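PDB 7A03: M32 carboxypeptidase from Chitinophagaceae bacterium, which probably removes single residues from the C-terminal ends of peptides as a metal-dependent carboxypeptidase of the M32 (Taq) family. Local coordinates for residues Pro483-Phe486 / Ser487-Leu490; Leu173-Ile176 / Phe177-Lys181; Asp491-Ala494 / Gly495-Arg499; Gln299-Leu302 / Trp303-Val307; Phe433-Ala436 / Gln437-Pro441. One frame throughout, in Å; residues are numbered along the deposited sequence.

Overall arrangement
All five contacts are local ones, along a helix or, in interaction 1, where a loop enters one. Interactions 1 and 3 share helix 486-497, the first at its start and the second at its end, with centres about 13 Å apart. Helix 170-192, carrying interaction 2, packs against the start, where Val180 CG2 lies 3.7 Å from Phe486 CE1. Interaction 4 touches interaction 3 through Tyr492 OH, 3.5 Å from Asn305 C, and interaction 5 through Val307 CG2, 3.6 Å from Phe433 CE1. Interaction 4 also lies beside the probable active site: Glu304 hydrogen-bonds His267 of the HExxH sequence, which has no metal bound here. Interactions 2 and 5 are farthest apart, centres about 25 Å.

Interaction 1 of 5, residues Pro483-Phe486 / Ser487-Leu490; sequences PLQF and SYFL
Gln485 and Tyr488 meet where the chain turns into helix 486-497. The carbonyl oxygen of Gln485 takes a hydrogen bond from Tyr488 N at 3.2 Å, with the donor standing 45° out of the carbonyl plane. The same oxygen sits at the edge of the tyrosine ring, 3.4 Å from Tyr488 CD1. A water bridges the next position, donating a hydrogen bond to Gln485 O and accepting one from Phe489 N at 3.0 Å, and so connects that amide to a carbonyl four residues back. The Gln485 side chain extends beyond CG and passes obliquely across the tyrosine, its OE1 3.5 Å from Tyr488 CE1 and the amide and ring planes 28° apart.

One residue on, Phe486 O accepts Leu490 N at 3.0 Å as the regular helical pattern sets in. With CG anti to the backbone N (chi1 174°), the Phe486 ring is carried forward along the first turn, bringing CE1 to 3.7 Å from Phe489 CD2, the two rings oblique to each other, and CE2 to 3.8 Å from Leu490 CB. Further out, Phe427 packs edge-to-face with both phenylalanines, while Gln431 of helix 420-439 hydrogen-bonds Gln485 N and Pro483 O and holds the incoming chain.

The chemistry is thus divided: water and an early carbonyl serve the first amides of the helix, while aromatic and aliphatic carbon covers its inner side.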
loop_
_atom_site.group_PDB
_atom_site.type_symbol
_atom_site.label_atom_id
_atom_site.label_comp_id
_atom_site.label_asym_id
_atom_site.label_seq_id
_atom_site.Cartn_x
_atom_site.Cartn_y
_atom_site.Cartn_z
ATOM N N PRO A 483 10.048 -12.888 13.131
ATOM C CA PRO A 483 10.100 -12.130 11.879
ATOM C C PRO A 483 8.869 -12.453 11.049
ATOM O O PRO A 483 8.086 -13.351 11.379
ATOM C CB PRO A 483 11.370 -12.654 11.202
ATOM C CG PRO A 483 11.515 -14.041 11.726
ATOM C CD PRO A 483 10.985 -14.028 13.133
ATOM N N LEU A 484 8.704 -11.701 9.961
ATOM C CA LEU A 484 7.593 -11.947 9.049
ATOM C C LEU A 484 7.619 -13.389 8.559
ATOM O O LEU A 484 8.618 -13.848 7.993
ATOM C CB LEU A 484 7.645 -10.978 7.868
ATOM C CG LEU A 484 6.555 -11.216 6.813
ATOM C CD1 LEU A 484 5.162 -11.178 7.446
ATOM C CD2 LEU A 484 6.667 -10.230 5.656
ATOM N N GLN A 485 6.518 -14.096 8.782
ATOM C CA GLN A 485 6.382 -15.495 8.395
ATOM C C GLN A 485 5.093 -15.650 7.611
ATOM O O GLN A 485 4.007 -15.390 8.144
ATOM C CB GLN A 485 6.390 -16.402 9.628
ATOM C CG GLN A 485 7.740 -16.391 10.315
ATOM C CD GLN A 485 7.755 -17.131 11.630
ATOM O OE1 GLN A 485 6.743 -17.241 12.320
ATOM N NE2 GLN A 485 8.925 -17.644 11.996
ATOM N N PHE A 486 5.221 -16.071 6.345
ATOM C CA PHE A 486 4.069 -16.312 5.492
ATOM C C PHE A 486 3.089 -17.310 6.104
ATOM O O PHE A 486 1.901 -17.288 5.762
ATOM C CB PHE A 486 4.544 -16.805 4.118
ATOM C CG PHE A 486 3.431 -17.227 3.213
ATOM C CD1 PHE A 486 2.670 -16.275 2.546
ATOM C CD2 PHE A 486 3.115 -18.568 3.053
ATOM C CE1 PHE A 486 1.627 -16.645 1.728
ATOM C CE2 PHE A 486 2.065 -18.939 2.231
ATOM C CZ PHE A 486 1.327 -17.981 1.561
ATOM N N SER A 487 3.562 -18.191 6.991
ATOM C CA SER A 487 2.689 -19.198 7.592
ATOM C C SER A 487 1.434 -18.587 8.218
ATOM O O SER A 487 0.353 -19.194 8.200
ATOM C CB SER A 487 3.469 -20.005 8.626
ATOM O OG SER A 487 3.983 -19.167 9.646
ATOM N N TYR A 488 1.555 -17.391 8.795
ATOM C CA TYR A 488 0.385 -16.760 9.396
ATOM C C TYR A 488 -0.697 -16.498 8.353
ATOM O O TYR A 488 -1.887 -16.802 8.572
ATOM C CB TYR A 488 0.795 -15.452 10.067
ATOM C CG TYR A 488 1.552 -15.580 11.372
ATOM C CD1 TYR A 488 2.933 -15.638 11.393
ATOM C CD2 TYR A 488 0.876 -15.598 12.587
ATOM C CE1 TYR A 488 3.623 -15.724 12.589
ATOM C CE2 TYR A 488 1.554 -15.682 13.791
ATOM C CZ TYR A 488 2.927 -15.742 13.783
ATOM O OH TYR A 488 3.606 -15.817 14.975
ATOM N N PHE A 489 -0.302 -15.905 7.215
ATOM C CA PHE A 489 -1.256 -15.689 6.136
ATOM C C PHE A 489 -1.821 -17.017 5.652
ATOM O O PHE A 489 -3.023 -17.123 5.384
ATOM C CB PHE A 489 -0.608 -14.946 4.973
ATOM C CG PHE A 489 -1.568 -14.612 3.879
ATOM C CD1 PHE A 489 -2.333 -13.450 3.934
ATOM C CD2 PHE A 489 -1.727 -15.458 2.803
ATOM C CE1 PHE A 489 -3.240 -13.150 2.922
ATOM C CE2 PHE A 489 -2.637 -15.161 1.788
ATOM C CZ PHE A 489 -3.387 -14.000 1.850
ATOM N N LEU A 490 -0.970 -18.048 5.547
ATOM C CA LEU A 490 -1.462 -19.327 5.057
ATOM C C LEU A 490 -2.535 -19.882 5.983
ATOM O O LEU A 490 -3.584 -20.340 5.521
ATOM C CB LEU A 490 -0.325 -20.330 4.870
ATOM C CG LEU A 490 -0.760 -21.706 4.337
ATOM C CD1 LEU A 490 -1.490 -21.560 3.017
ATOM C CD2 LEU A 490 0.407 -22.679 4.202
HETATM O O HOH W 1 1.940 -13.964 7.046
#

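Interaction 2 of 5, residues Leu173-Ile176 / Phe177-Lys181; sequences LDTI and FTEVK
Leu173 and Phe177 form the tight part of this contact, side by side and pointing the same way one helical turn apart. Leu173 CD2 is 4.0 Å from Phe177 CE2. Phe177 CG lies anti to its carbonyl carbon (chi1 -74°), which leans the ring back over the preceding turn and puts CD2 3.1 Å from Leu173 O, the acceptor for Phe177 N. Tyr366 of helix 358-374 stacks on this ring, and Ile176 and Val180 reach Phe427. Asp174 OD1 is tied to helix 358-374 too, through Lys370 and Tyr366.

Thr175 and Thr178 mark the looser, solvent side. Thr178 grips Asp174 O twice: N donates at 2.9 Å and OG1 at 2.8 Å, from opposite faces of the carbonyl plane, so the hydroxyl is spent on its own helix. On another flank, Glu179 runs alongside Thr175, with OE2 only as near as 3.9 Å to Thr175 CG2, a light touch.

Regular i to i+4 backbone bonds, such as Val180 N to Ile176 O at 2.9 Å, run throughout. Glu179 and Val180 touch Phe486. This is an amphipathic alpha-helix of a mostly helical M32 chain, mainly apolar toward helices 358-374 and 420-439, with Asp174 at the border.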
loop_
_atom_site.group_PDB
_atom_site.type_symbol
_atom_site.label_atom_id
_atom_site.label_comp_id
_atom_site.label_asym_id
_atom_site.label_seq_id
_atom_site.Cartn_x
_atom_site.Cartn_y
_atom_site.Cartn_z
ATOM N N LEU A 173 12.678 -12.172 0.004
ATOM C CA LEU A 173 11.507 -12.217 -0.860
ATOM C C LEU A 173 11.448 -13.501 -1.682
ATOM O O LEU A 173 10.354 -14.002 -1.960
ATOM C CB LEU A 173 11.461 -10.967 -1.746
ATOM C CG LEU A 173 11.084 -9.686 -0.987
ATOM C CD1 LEU A 173 11.063 -8.456 -1.886
ATOM C CD2 LEU A 173 9.732 -9.862 -0.334
ATOM N N ASP A 174 12.596 -14.056 -2.080
ATOM C CA ASP A 174 12.575 -15.346 -2.755
ATOM C C ASP A 174 11.985 -16.403 -1.846
ATOM O O ASP A 174 11.170 -17.227 -2.282
ATOM C CB ASP A 174 13.987 -15.763 -3.151
ATOM C CG ASP A 174 14.454 -15.134 -4.451
ATOM O OD1 ASP A 174 13.678 -14.403 -5.109
ATOM O OD2 ASP A 174 15.624 -15.404 -4.816
ATOM N N THR A 175 12.382 -16.396 -0.570
ATOM C CA THR A 175 11.806 -17.357 0.367
ATOM C C THR A 175 10.293 -17.169 0.489
ATOM O O THR A 175 9.516 -18.138 0.398
ATOM C CB THR A 175 12.503 -17.203 1.717
ATOM O OG1 THR A 175 13.875 -17.584 1.567
ATOM C CG2 THR A 175 11.830 -18.058 2.804
ATOM N N ILE A 176 9.852 -15.922 0.681
ATOM C CA ILE A 176 8.420 -15.668 0.836
ATOM C C ILE A 176 7.645 -16.078 -0.413
ATOM O O ILE A 176 6.581 -16.704 -0.321
ATOM C CB ILE A 176 8.168 -14.198 1.224
ATOM C CG1 ILE A 176 8.587 -13.986 2.671
ATOM C CG2 ILE A 176 6.699 -13.848 1.055
ATOM C CD1 ILE A 176 8.726 -12.539 3.069
ATOM N N PHE A 177 8.140 -15.722 -1.596
ATOM C CA PHE A 177 7.359 -15.997 -2.795
ATOM C C PHE A 177 7.413 -17.462 -3.202
ATOM O O PHE A 177 6.465 -17.956 -3.820
ATOM C CB PHE A 177 7.731 -15.054 -3.943
ATOM C CG PHE A 177 7.207 -13.651 -3.764
ATOM C CD1 PHE A 177 5.833 -13.400 -3.743
ATOM C CD2 PHE A 177 8.076 -12.588 -3.610
ATOM C CE1 PHE A 177 5.348 -12.100 -3.571
ATOM C CE2 PHE A 177 7.592 -11.289 -3.431
ATOM C CZ PHE A 177 6.220 -11.053 -3.417
ATOM N N THR A 178 8.487 -18.173 -2.848
ATOM C CA THR A 178 8.474 -19.618 -3.000
ATOM C C THR A 178 7.395 -20.231 -2.125
ATOM O O THR A 178 6.699 -21.164 -2.546
ATOM C CB THR A 178 9.856 -20.180 -2.655
ATOM O OG1 THR A 178 10.814 -19.700 -3.608
ATOM C CG2 THR A 178 9.847 -21.715 -2.676
ATOM N N GLU A 179 7.219 -19.698 -0.909
ATOM C CA GLU A 179 6.116 -20.167 -0.075
ATOM C C GLU A 179 4.760 -19.821 -0.686
ATOM O O GLU A 179 3.839 -20.644 -0.672
ATOM C CB GLU A 179 6.260 -19.616 1.345
ATOM C CG GLU A 179 7.318 -20.338 2.162
ATOM C CD GLU A 179 7.939 -19.487 3.261
ATOM O OE1 GLU A 179 7.630 -18.279 3.348
ATOM O OE2 GLU A 179 8.731 -20.037 4.056
ATOM N N VAL A 180 4.614 -18.606 -1.214
ATOM C CA VAL A 180 3.385 -18.245 -1.921
ATOM C C VAL A 180 3.067 -19.284 -2.990
ATOM O O VAL A 180 1.956 -19.829 -3.041
ATOM C CB VAL A 180 3.482 -16.823 -2.513
ATOM C CG1 VAL A 180 2.384 -16.599 -3.541
ATOM C CG2 VAL A 180 3.407 -15.774 -1.419
ATOM N N LYS A 181 4.044 -19.591 -3.844
ATOM C CA LYS A 181 3.812 -20.568 -4.903
ATOM C C LYS A 181 3.422 -21.916 -4.310
ATOM O O LYS A 181 2.333 -22.443 -4.586
ATOM C CB LYS A 181 5.051 -20.704 -5.792
ATOM C CG LYS A 181 4.858 -21.609 -7.008
ATOM C CD LYS A 181 5.192 -23.068 -6.693
ATOM C CE LYS A 181 4.359 -24.031 -7.526
ATOM N NZ LYS A 181 4.926 -25.400 -7.480
#

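Interaction 3 of 5, residues Asp491-Ala494 / Gly495-Arg499; sequences DYAA and GKFLR
Tyr492 and Lys496 carry the polar side-chain contact, lying side by side one turn apart. Lys496 NZ donates to Tyr492 OH at 3.1 Å, its chain bent at chi3 (62°) to bring the amine to the hydroxyl. Both also bind Glu355, the lysine by a salt bridge and the tyrosine by a hydrogen bond, and Asn342 takes a further bond from the amine; the carboxylate would probably help keep Lys496 charged.

Among backbone bonds, Gly495 N to Asp491 O is a regular 2.9 Å. Towards the C-terminal end the pattern frays: Phe497 N bonds to Ala493 O at 2.9 Å and weakly to Ala494 O at 3.3 Å.

In the apolar packing, Ala493 CB lies 4.3 Å from Phe497 CD2, and Lys496 CG stands 4.0 Å above the plane of the Phe497 ring. A polar atom meets the ring edge: Ala493 O, 3.0 Å from Phe497 CD2.

The C-terminal half of helix 486-497 touches helix 170-192 through Phe497 and Leu498, and helix 293-307 through Tyr492.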
loop_
_atom_site.group_PDB
_atom_site.type_symbol
_atom_site.label_atom_id
_atom_site.label_comp_id
_atom_site.label_asym_id
_atom_site.label_seq_id
_atom_site.Cartn_x
_atom_site.Cartn_y
_atom_site.Cartn_z
ATOM N N ASP A 491 -2.285 -19.855 7.296
ATOM C CA ASP A 491 -3.252 -20.435 8.229
ATOM C C ASP A 491 -4.559 -19.656 8.200
ATOM O O ASP A 491 -5.646 -20.251 8.250
ATOM C CB ASP A 491 -2.704 -20.469 9.659
ATOM C CG ASP A 491 -1.513 -21.395 9.818
ATOM O OD1 ASP A 491 -1.204 -22.146 8.867
ATOM O OD2 ASP A 491 -0.903 -21.362 10.910
ATOM N N TYR A 492 -4.465 -18.333 8.074
ATOM C CA TYR A 492 -5.660 -17.504 7.971
ATOM C C TYR A 492 -6.451 -17.834 6.704
ATOM O O TYR A 492 -7.685 -17.995 6.735
ATOM C CB TYR A 492 -5.201 -16.036 7.976
ATOM C CG TYR A 492 -6.084 -15.072 7.208
ATOM C CD1 TYR A 492 -7.293 -14.642 7.740
ATOM C CD2 TYR A 492 -5.695 -14.573 5.967
ATOM C CE1 TYR A 492 -8.109 -13.769 7.049
ATOM C CE2 TYR A 492 -6.510 -13.692 5.268
ATOM C CZ TYR A 492 -7.712 -13.302 5.820
ATOM O OH TYR A 492 -8.520 -12.425 5.146
ATOM N N ALA A 493 -5.742 -17.998 5.585
ATOM C CA ALA A 493 -6.396 -18.246 4.304
ATOM C C ALA A 493 -6.975 -19.652 4.233
ATOM O O ALA A 493 -8.103 -19.846 3.769
ATOM C CB ALA A 493 -5.380 -18.039 3.179
ATOM N N ALA A 494 -6.196 -20.653 4.641
ATOM C CA ALA A 494 -6.694 -22.020 4.690
ATOM C C ALA A 494 -7.891 -22.130 5.622
ATOM O O ALA A 494 -8.877 -22.794 5.292
ATOM C CB ALA A 494 -5.576 -22.971 5.122
ATOM N N GLY A 495 -7.835 -21.470 6.786
ATOM C CA GLY A 495 -8.956 -21.535 7.707
ATOM C C GLY A 495 -10.231 -20.983 7.109
ATOM O O GLY A 495 -11.326 -21.491 7.376
ATOM N N LYS A 496 -10.108 -19.945 6.280
ATOM C CA LYS A 496 -11.305 -19.391 5.660
ATOM C C LYS A 496 -11.753 -20.172 4.428
ATOM O O LYS A 496 -12.960 -20.311 4.199
ATOM C CB LYS A 496 -11.086 -17.910 5.329
ATOM C CG LYS A 496 -12.108 -17.333 4.386
ATOM C CD LYS A 496 -12.238 -15.837 4.579
ATOM C CE LYS A 496 -10.935 -15.142 4.273
ATOM N NZ LYS A 496 -11.160 -13.664 4.207
ATOM N N PHE A 497 -10.823 -20.723 3.640
ATOM C CA PHE A 497 -11.168 -21.265 2.324
ATOM C C PHE A 497 -11.250 -22.794 2.237
ATOM O O PHE A 497 -11.790 -23.301 1.245
ATOM C CB PHE A 497 -10.185 -20.733 1.268
ATOM C CG PHE A 497 -10.323 -19.271 1.015
ATOM C CD1 PHE A 497 -11.453 -18.780 0.366
ATOM C CD2 PHE A 497 -9.355 -18.374 1.448
ATOM C CE1 PHE A 497 -11.593 -17.431 0.138
ATOM C CE2 PHE A 497 -9.492 -17.020 1.219
ATOM C CZ PHE A 497 -10.614 -16.545 0.565
ATOM N N LEU A 498 -10.750 -23.542 3.225
ATOM C CA LEU A 498 -10.530 -24.977 3.040
ATOM C C LEU A 498 -11.368 -25.913 3.898
ATOM O O LEU A 498 -11.404 -27.112 3.603
ATOM C CB LEU A 498 -9.059 -25.331 3.286
ATOM C CG LEU A 498 -8.189 -25.254 2.045
ATOM C CD1 LEU A 498 -6.942 -26.096 2.245
ATOM C CD2 LEU A 498 -8.962 -25.701 0.810
ATOM N N ARG A 499 -11.992 -25.437 4.961
ATOM C CA ARG A 499 -12.765 -26.313 5.832
ATOM C C ARG A 499 -14.205 -25.834 5.948
ATOM O O ARG A 499 -14.800 -25.837 7.027
ATOM C CB ARG A 499 -12.099 -26.485 7.199
ATOM C CG ARG A 499 -11.348 -25.253 7.688
ATOM C CD ARG A 499 -10.999 -25.339 9.175
ATOM N NE ARG A 499 -10.957 -24.005 9.778
ATOM C CZ ARG A 499 -12.029 -23.370 10.245
ATOM N NH1 ARG A 499 -11.912 -22.156 10.775
ATOM N NH2 ARG A 499 -13.220 -23.957 10.193
#

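Interaction 4 of 5, residues Gln299-Leu302 / Trp303-Val307; sequences QSRL and WENNV
From Gln299 O to Trp303 N and Arg301 O to Asn305 N the backbone is bonded in the usual i to i+4 way, then it widens into a pi-type turn at 303-307, where Val307 N reaches Leu302 O at 2.9 Å.

Arg301 and Glu304 lie alongside each other with their planes 22° apart. NH2 meets OE1 on its syn side at 2.8 Å in a salt bridge, and a water links the same NH2 at 3.0 Å to the other carboxylate oxygen, OE2, closing a small ring. The arginine comes round through a bend at chi2 (-57°). Glu304 has further partners: OE1 is hydrogen-bonded to His267 ND1 of the HExxH sequence, and OE2 is paired with Arg309. With two arginines and His267 on it, the carboxylate is held in a fixed position beside the presumed metal site.

Leu302 CD2 stands over one face of Trp303, 4.2 Å from the centroid of the five-membered ring, a CH-pi contact, while Gln299 O meets the ring edge 3.3 Å from Trp303 CD1.

Helix 293-307 is enclosed here: helix 258-277 touches Ser300 and Trp303, helix 453-462 covers Trp303 and Val307, and helix 420-439 packs on Arg301 and Val307.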
loop_
_atom_site.group_PDB
_atom_site.type_symbol
_atom_site.label_atom_id
_atom_site.label_comp_id
_atom_site.label_asym_id
_atom_site.label_seq_id
_atom_site.Cartn_x
_atom_site.Cartn_y
_atom_site.Cartn_z
ATOM N N GLN A 299 -1.967 -2.215 7.721
ATOM C CA GLN A 299 -3.134 -1.622 8.388
ATOM C C GLN A 299 -4.383 -1.644 7.499
ATOM O O GLN A 299 -5.485 -2.035 7.950
ATOM C CB GLN A 299 -2.786 -0.197 8.806
ATOM C CG GLN A 299 -1.631 -0.153 9.773
ATOM C CD GLN A 299 -1.896 -1.017 10.988
ATOM O OE1 GLN A 299 -2.649 -0.636 11.883
ATOM N NE2 GLN A 299 -1.290 -2.210 11.014
ATOM N N SER A 300 -4.216 -1.296 6.220
ATOM C CA SER A 300 -5.366 -1.362 5.310
ATOM C C SER A 300 -5.903 -2.784 5.152
ATOM O O SER A 300 -7.127 -3.009 5.178
ATOM C CB SER A 300 -5.048 -0.731 3.949
ATOM O OG SER A 300 -4.072 -1.471 3.242
ATOM N N ARG A 301 -5.004 -3.760 4.986
ATOM C CA ARG A 301 -5.447 -5.130 4.762
ATOM C C ARG A 301 -5.992 -5.779 6.028
ATOM O O ARG A 301 -6.907 -6.607 5.937
ATOM C CB ARG A 301 -4.306 -5.982 4.207
ATOM C CG ARG A 301 -3.897 -5.618 2.780
ATOM C CD ARG A 301 -5.044 -5.706 1.774
ATOM N NE ARG A 301 -4.515 -5.674 0.410
ATOM C CZ ARG A 301 -5.241 -5.571 -0.697
ATOM N NH1 ARG A 301 -4.630 -5.614 -1.870
ATOM N NH2 ARG A 301 -6.567 -5.466 -0.654
ATOM N N LEU A 302 -5.434 -5.440 7.202
ATOM C CA LEU A 302 -5.934 -6.031 8.436
ATOM C C LEU A 302 -7.385 -5.654 8.637
ATOM O O LEU A 302 -8.218 -6.513 8.974
ATOM C CB LEU A 302 -5.098 -5.567 9.628
ATOM C CG LEU A 302 -5.477 -6.102 11.017
ATOM C CD1 LEU A 302 -4.227 -6.221 11.880
ATOM C CD2 LEU A 302 -6.490 -5.197 11.706
ATOM N N TRP A 303 -7.716 -4.374 8.411
ATOM C CA TRP A 303 -9.118 -4.007 8.582
ATOM C C TRP A 303 -9.992 -4.497 7.429
ATOM O O TRP A 303 -11.104 -4.994 7.657
ATOM C CB TRP A 303 -9.248 -2.501 8.756
ATOM C CG TRP A 303 -8.801 -1.995 10.089
ATOM C CD1 TRP A 303 -7.578 -1.486 10.408
ATOM C CD2 TRP A 303 -9.588 -1.923 11.286
ATOM N NE1 TRP A 303 -7.557 -1.075 11.721
ATOM C CE2 TRP A 303 -8.774 -1.359 12.287
ATOM C CE3 TRP A 303 -10.905 -2.285 11.609
ATOM C CZ2 TRP A 303 -9.234 -1.124 13.583
ATOM C CZ3 TRP A 303 -11.359 -2.052 12.906
ATOM C CH2 TRP A 303 -10.522 -1.492 13.876
ATOM N N GLU A 304 -9.503 -4.402 6.192
ATOM C CA GLU A 304 -10.339 -4.760 5.052
ATOM C C GLU A 304 -10.678 -6.244 5.051
ATOM O O GLU A 304 -11.817 -6.632 4.756
ATOM C CB GLU A 304 -9.629 -4.387 3.749
ATOM C CG GLU A 304 -10.466 -4.724 2.522
ATOM C CD GLU A 304 -9.659 -4.839 1.248
ATOM O OE1 GLU A 304 -8.441 -4.579 1.290
ATOM O OE2 GLU A 304 -10.251 -5.210 0.205
ATOM N N ASN A 305 -9.693 -7.083 5.361
ATOM C CA ASN A 305 -9.763 -8.510 5.084
ATOM C C ASN A 305 -9.792 -9.353 6.350
ATOM O O ASN A 305 -10.783 -10.041 6.594
ATOM C CB ASN A 305 -8.586 -8.897 4.186
ATOM C CG ASN A 305 -8.765 -8.400 2.761
ATOM O OD1 ASN A 305 -9.858 -7.964 2.374
ATOM N ND2 ASN A 305 -7.693 -8.451 1.970
ATOM N N ASN A 306 -8.736 -9.313 7.166
ATOM C CA ASN A 306 -8.715 -10.141 8.374
ATOM C C ASN A 306 -9.883 -9.821 9.298
ATOM O O ASN A 306 -10.401 -10.719 9.976
ATOM C CB ASN A 306 -7.384 -9.982 9.100
ATOM C CG ASN A 306 -6.211 -10.266 8.197
ATOM O OD1 ASN A 306 -5.863 -9.450 7.348
ATOM N ND2 ASN A 306 -5.632 -11.455 8.336
ATOM N N VAL A 307 -10.316 -8.556 9.330
ATOM C CA VAL A 307 -11.553 -8.173 9.999
ATOM C C VAL A 307 -12.702 -8.142 8.991
ATOM O O VAL A 307 -13.685 -8.883 9.125
ATOM C CB VAL A 307 -11.388 -6.819 10.713
ATOM C CG1 VAL A 307 -12.707 -6.421 11.345
ATOM C CG2 VAL A 307 -10.277 -6.916 11.760
HETATM O O HOH W 2 -5.115 0.717 11.518
HETATM O O HOH W 3 -9.109 -5.527 -2.153
#

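Interaction 5 of 5, residues Phe433-Ala436 / Gln437-Pro441; sequences FTTA and QKQVP
Over one face of the Phe433 ring lies the Gln437 side chain: CG stands 4.2 Å from the centroid, 26° off the ring normal, a CH-pi contact. The amide continues across the rim, its CD 3.4 Å from Phe433 CE2, with the two planes turned 30° apart. Phe433 CG is anti to the backbone N (chi1 -173°), which places the ring so that one face meets the glutamine one turn on. Gln437 NE2 is in turn bonded to Asp444, fixing how the amide is turned. Around the ring, Leu443 and Ile447 come from helix 443-448, and Leu302 and Val307 from helix 293-307.

This is the C-terminal end of helix 420-439, and its closing turns mix i to i+4 bonds with weak i to i+3 ones. Gln439 N donates to Thr435 O at 2.8 Å and weakly to Ala436 O at 3.0 Å; Val440, which leaves the helical conformation, still gives its N to Ala436 O at 2.9 Å.

Thr435 and Gln439 run side by side on another flank. The methyl CG2 of Thr435 touches the amide at NE2, 3.4 Å away, while Thr435 OG1 turns back to Gln431 O. Both ends of the Gln439 amide are taken, OE1 by Trp458 NE1 and NE2 by Ile479 O.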
loop_
_atom_site.group_PDB
_atom_site.type_symbol
_atom_site.label_atom_id
_atom_site.label_comp_id
_atom_site.label_asym_id
_atom_site.label_seq_id
_atom_site.Cartn_x
_atom_site.Cartn_y
_atom_site.Cartn_z
ATOM N N PHE A 433 -2.819 -9.741 12.958
ATOM C CA PHE A 433 -4.165 -9.970 13.470
ATOM C C PHE A 433 -4.219 -11.251 14.284
ATOM O O PHE A 433 -4.810 -11.287 15.373
ATOM C CB PHE A 433 -5.208 -9.979 12.358
ATOM C CG PHE A 433 -6.613 -10.041 12.874
ATOM C CD1 PHE A 433 -7.176 -8.947 13.532
ATOM C CD2 PHE A 433 -7.364 -11.209 12.756
ATOM C CE1 PHE A 433 -8.460 -9.022 14.052
ATOM C CE2 PHE A 433 -8.652 -11.266 13.253
ATOM C CZ PHE A 433 -9.203 -10.163 13.894
ATOM N N THR A 434 -3.576 -12.303 13.790
ATOM C CA THR A 434 -3.493 -13.527 14.569
ATOM C C THR A 434 -2.852 -13.255 15.921
ATOM O O THR A 434 -3.344 -13.729 16.956
ATOM C CB THR A 434 -2.740 -14.579 13.763
ATOM O OG1 THR A 434 -3.513 -14.896 12.601
ATOM C CG2 THR A 434 -2.523 -15.858 14.570
ATOM N N THR A 435 -1.818 -12.410 15.945
ATOM C CA THR A 435 -1.187 -12.114 17.223
ATOM C C THR A 435 -2.149 -11.350 18.119
ATOM O O THR A 435 -2.261 -11.650 19.318
ATOM C CB THR A 435 0.117 -11.350 17.002
ATOM O OG1 THR A 435 1.020 -12.179 16.253
ATOM C CG2 THR A 435 0.766 -11.000 18.339
ATOM N N ALA A 436 -2.890 -10.393 17.544
ATOM C CA ALA A 436 -3.870 -9.676 18.351
ATOM C C ALA A 436 -4.897 -10.640 18.924
ATOM O O ALA A 436 -5.280 -10.515 20.093
ATOM C CB ALA A 436 -4.536 -8.557 17.547
ATOM N N GLN A 437 -5.292 -11.656 18.143
ATOM C CA GLN A 437 -6.288 -12.602 18.644
ATOM C C GLN A 437 -5.752 -13.385 19.831
ATOM O O GLN A 437 -6.534 -13.803 20.695
ATOM C CB GLN A 437 -6.730 -13.549 17.531
ATOM C CG GLN A 437 -7.561 -12.907 16.442
ATOM C CD GLN A 437 -7.835 -13.897 15.323
ATOM O OE1 GLN A 437 -6.918 -14.299 14.618
ATOM N NE2 GLN A 437 -9.089 -14.310 15.176
ATOM N N LYS A 438 -4.428 -13.571 19.892
ATOM C CA LYS A 438 -3.775 -14.214 21.026
ATOM C C LYS A 438 -3.645 -13.254 22.200
ATOM O O LYS A 438 -3.824 -13.656 23.356
ATOM C CB LYS A 438 -2.385 -14.681 20.583
ATOM C CG LYS A 438 -1.661 -15.635 21.521
ATOM C CD LYS A 438 -0.153 -15.411 21.439
ATOM C CE LYS A 438 0.625 -16.533 22.115
ATOM N NZ LYS A 438 0.079 -16.887 23.456
ATOM N N GLN A 439 -3.352 -11.979 21.929
ATOM C CA GLN A 439 -2.931 -11.092 23.006
ATOM C C GLN A 439 -4.077 -10.318 23.640
ATOM O O GLN A 439 -3.945 -9.867 24.787
ATOM C CB GLN A 439 -1.857 -10.124 22.506
ATOM C CG GLN A 439 -0.506 -10.774 22.240
ATOM C CD GLN A 439 0.517 -9.759 21.723
ATOM O OE1 GLN A 439 0.186 -8.595 21.489
ATOM N NE2 GLN A 439 1.757 -10.200 21.531
ATOM N N VAL A 440 -5.188 -10.154 22.932
ATOM C CA VAL A 440 -6.335 -9.397 23.412
ATOM C C VAL A 440 -7.428 -10.404 23.769
ATOM O O VAL A 440 -8.060 -10.972 22.866
ATOM C CB VAL A 440 -6.823 -8.387 22.368
ATOM C CG1 VAL A 440 -8.035 -7.636 22.902
ATOM C CG2 VAL A 440 -5.698 -7.415 22.002
ATOM N N PRO A 441 -7.717 -10.609 25.056
ATOM C CA PRO A 441 -8.432 -11.838 25.465
ATOM C C PRO A 441 -9.784 -12.045 24.799
ATOM O O PRO A 441 -10.087 -13.153 24.336
ATOM C CB PRO A 441 -8.544 -11.678 26.991
ATOM C CG PRO A 441 -7.469 -10.686 27.358
ATOM C CD PRO A 441 -7.378 -9.748 26.199
#